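Local structure of peptidase S15/CocE/NonD (Thaumarchaeota archaeon SCGC AB-539-E09, 4PF1) at residues R609-T613 / A614-T618. The protein is a serine aminopeptidase of the alpha/beta-hydrolase fold that probably cleaves residues from the N-terminal end of peptides. Sequence-based numbering, arbitrary orientation.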
ATOM      1  N   ARG A 609      35.222  24.813 -10.070  1.00 16.08           N
ATOM      2  CA  ARG A 609      35.349  25.766  -8.972  1.00 16.19           C
ATOM      3  C   ARG A 609      34.274  26.829  -9.034  1.00 19.34           C
ATOM      4  O   ARG A 609      34.193  27.554 -10.023  1.00 19.23           O
ATOM      5  CB  ARG A 609      36.732  26.442  -8.996  1.00 16.89           C
ATOM      6  CG  ARG A 609      37.883  25.563  -8.554  1.00 24.12           C
ATOM      7  CD  ARG A 609      39.199  26.273  -8.787  1.00 29.71           C
ATOM      8  NE  ARG A 609      40.343  25.448  -8.405  1.00 32.40           N
ATOM      9  CZ  ARG A 609      41.611  25.824  -8.538  1.00 44.55           C
ATOM     10  NH1 ARG A 609      41.908  27.016  -9.040  1.00 28.21           N
ATOM     11  NH2 ARG A 609      42.591  25.013  -8.167  1.00 32.50           N
ATOM     12  N   VAL A 610      33.462  26.941  -7.971  1.00 15.42           N
ATOM     13  CA  VAL A 610      32.453  27.990  -7.859  1.00 15.40           C
ATOM     14  C   VAL A 610      33.056  29.093  -6.974  1.00 20.37           C
ATOM     15  O   VAL A 610      33.254  28.893  -5.770  1.00 19.81           O
ATOM     16  CB  VAL A 610      31.087  27.462  -7.348  1.00 18.97           C
ATOM     17  CG1 VAL A 610      30.160  28.609  -6.957  1.00 19.00           C
ATOM     18  CG2 VAL A 610      30.424  26.572  -8.400  1.00 18.37           C
ATOM     19  N   TRP A 611      33.415  30.225  -7.601  1.00 16.81           N
ATOM     20  CA  TRP A 611      34.096  31.338  -6.941  1.00 16.83           C
ATOM     21  C   TRP A 611      33.136  32.239  -6.162  1.00 19.71           C
ATOM     22  O   TRP A 611      31.997  32.445  -6.574  1.00 18.17           O
ATOM     23  CB  TRP A 611      34.899  32.145  -7.965  1.00 16.04           C
ATOM     24  CG  TRP A 611      36.139  31.434  -8.434  1.00 17.40           C
ATOM     25  CD1 TRP A 611      36.202  30.315  -9.215  1.00 20.02           C
ATOM     26  CD2 TRP A 611      37.497  31.788  -8.130  1.00 17.95           C
ATOM     27  NE1 TRP A 611      37.513  29.946  -9.410  1.00 19.88           N
ATOM     28  CE2 TRP A 611      38.329  30.830  -8.751  1.00 21.91           C
ATOM     29  CE3 TRP A 611      38.091  32.830  -7.398  1.00 19.94           C
ATOM     30  CZ2 TRP A 611      39.726  30.904  -8.693  1.00 21.86           C
ATOM     31  CZ3 TRP A 611      39.475  32.890  -7.324  1.00 22.09           C
ATOM     32  CH2 TRP A 611      40.277  31.929  -7.956  1.00 22.74           C
ATOM     33  N   ARG A 612      33.611  32.773  -5.026  1.00 16.53           N
ATOM     34  CA  ARG A 612      32.827  33.622  -4.122  1.00 16.15           C
ATOM     35  C   ARG A 612      33.721  34.709  -3.512  1.00 20.49           C
ATOM     36  O   ARG A 612      34.141  34.611  -2.355  1.00 20.07           O
ATOM     37  CB  ARG A 612      32.151  32.770  -3.023  1.00 14.53           C
ATOM     38  CG  ARG A 612      32.984  31.568  -2.568  1.00 16.26           C
ATOM     39  CD  ARG A 612      32.381  30.893  -1.366  1.00 17.95           C
ATOM     40  NE  ARG A 612      33.138  29.699  -0.988  1.00 22.19           N
ATOM     41  CZ  ARG A 612      34.150  29.693  -0.128  1.00 29.41           C
ATOM     42  NH1 ARG A 612      34.540  30.820   0.458  1.00 11.85           N
ATOM     43  NH2 ARG A 612      34.777  28.561   0.160  1.00 15.93           N
ATOM     44  N   THR A 613      34.056  35.721  -4.328  1.00 17.55           N
ATOM     45  CA  THR A 613      34.924  36.840  -3.938  1.00 17.98           C
ATOM     46  C   THR A 613      34.243  38.166  -4.289  1.00 21.53           C
ATOM     47  O   THR A 613      33.214  38.153  -4.956  1.00 20.47           O
ATOM     48  CB  THR A 613      36.302  36.729  -4.641  1.00 25.27           C
ATOM     49  OG1 THR A 613      36.124  36.866  -6.050  1.00 24.40           O
ATOM     50  CG2 THR A 613      37.024  35.426  -4.337  1.00 23.62           C
ATOM     51  N   ALA A 614      34.830  39.307  -3.872  1.00 19.19           N
ATOM     52  CA  ALA A 614      34.303  40.641  -4.201  1.00 19.61           C
ATOM     53  C   ALA A 614      34.207  40.826  -5.728  1.00 23.79           C
ATOM     54  O   ALA A 614      33.199  41.337  -6.223  1.00 23.76           O
ATOM     55  CB  ALA A 614      35.194  41.719  -3.596  1.00 20.80           C
ATOM     56  N   GLU A 615      35.241  40.353  -6.463  1.00 19.79           N
ATOM     57  CA  GLU A 615      35.338  40.405  -7.924  1.00 19.68           C
ATOM     58  C   GLU A 615      34.362  39.418  -8.585  1.00 22.45           C
ATOM     59  O   GLU A 615      33.722  39.769  -9.579  1.00 21.80           O
ATOM     60  CB  GLU A 615      36.783  40.096  -8.361  1.00 21.39           C
ATOM     61  CG  GLU A 615      37.041  40.249  -9.855  1.00 32.99           C
ATOM     62  CD  GLU A 615      38.470  39.997 -10.302  1.00 53.46           C
ATOM     63  OE1 GLU A 615      39.172  39.188  -9.650  1.00 47.41           O
ATOM     64  OE2 GLU A 615      38.878  40.584 -11.330  1.00 48.51           O
ATOM     65  N   TYR A 616      34.265  38.182  -8.045  1.00 18.57           N
ATOM     66  CA  TYR A 616      33.397  37.128  -8.587  1.00 18.03           C
ATOM     67  C   TYR A 616      32.337  36.683  -7.538  1.00 21.35           C
ATOM     68  O   TYR A 616      32.464  35.593  -6.969  1.00 20.23           O
ATOM     69  CB  TYR A 616      34.239  35.915  -9.050  1.00 19.25           C
ATOM     70  CG  TYR A 616      35.387  36.249  -9.981  1.00 22.21           C
ATOM     71  CD1 TYR A 616      35.153  36.745 -11.262  1.00 24.42           C
ATOM     72  CD2 TYR A 616      36.704  35.980  -9.620  1.00 23.49           C
ATOM     73  CE1 TYR A 616      36.203  37.019 -12.136  1.00 25.74           C
ATOM     74  CE2 TYR A 616      37.764  36.249 -10.486  1.00 25.09           C
ATOM     75  CZ  TYR A 616      37.508  36.772 -11.744  1.00 32.63           C
ATOM     76  OH  TYR A 616      38.547  37.033 -12.607  1.00 32.54           O
ATOM     77  N   PRO A 617      31.291  37.505  -7.250  1.00 17.88           N
ATOM     78  CA  PRO A 617      30.325  37.104  -6.215  1.00 17.07           C
ATOM     79  C   PRO A 617      29.187  36.221  -6.743  1.00 19.92           C
ATOM     80  O   PRO A 617      28.165  36.729  -7.225  1.00 19.71           O
ATOM     81  CB  PRO A 617      29.813  38.443  -5.670  1.00 19.10           C
ATOM     82  CG  PRO A 617      29.982  39.410  -6.799  1.00 23.93           C
ATOM     83  CD  PRO A 617      30.978  38.849  -7.786  1.00 19.81           C
ATOM     84  N   THR A 618      29.353  34.885  -6.622  1.00 14.74           N
ATOM     85  CA  THR A 618      28.308  33.933  -7.000  1.00 13.23           C
ATOM     86  C   THR A 618      27.148  34.088  -6.025  1.00 16.59           C
ATOM     87  O   THR A 618      27.364  34.089  -4.809  1.00 15.71           O
ATOM     88  CB  THR A 618      28.850  32.497  -7.037  1.00 18.07           C
ATOM     89  OG1 THR A 618      29.809  32.389  -8.090  1.00 17.03           O
ATOM     90  CG2 THR A 618      27.744  31.453  -7.224  1.00 14.60           C
TER
HETATM   91  O   HOH W   1      38.731  37.430  -6.948  1.00 30.94           O
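T613 and Y616 hold together a short loop that interrupts strand 606-625 in the C-terminal non-catalytic domain. A614 and E615 carry the chain round the bend with helical backbone angles. The extended E615 side chain sets its CG 3.9 Å above the centre of the Y616 ring, and a water that meets OG1 of T613 donates to E615 OE1. That threonine hydroxyl sits between the backbone N and the carbonyl carbon of T613 (chi1 65°), which turns it inward to accept the N-H of Y616, T613 OG1 to Y616 N 3.0 Å. In return Y616 O takes the T613 amide, T613 N to Y616 O 3.1 Å, from above its carbonyl plane. The Y616 ring leans beside W611, presenting its edge to the indole face in an offset edge-to-face pair, planes at 77°; behind the rings the CB atoms of W611 and Y616 lie 4.0 Å apart. P617 lays its ring against the carbonyl oxygen of T613, P617 CB to T613 O 3.5 Å. T618 closes the loop: its OG1 donates to W611 O over 2.7 Å, nearly in line with the carbonyl bond, and also pairs with F493 N on strand 489-496, while T618 CG2 touches V610 CG1 at 3.7 Å, the two side chains crossing at about a right angle. A valine here would probably leave W611 O and F493 N without the hydroxyl that joins them. Two threonine hydroxyls thus supplement the backbone bonds where the strand is interrupted: T613 OG1 satisfies a backbone N-H inside the turn, while T618 OG1 links W611 O to the neighbouring strand.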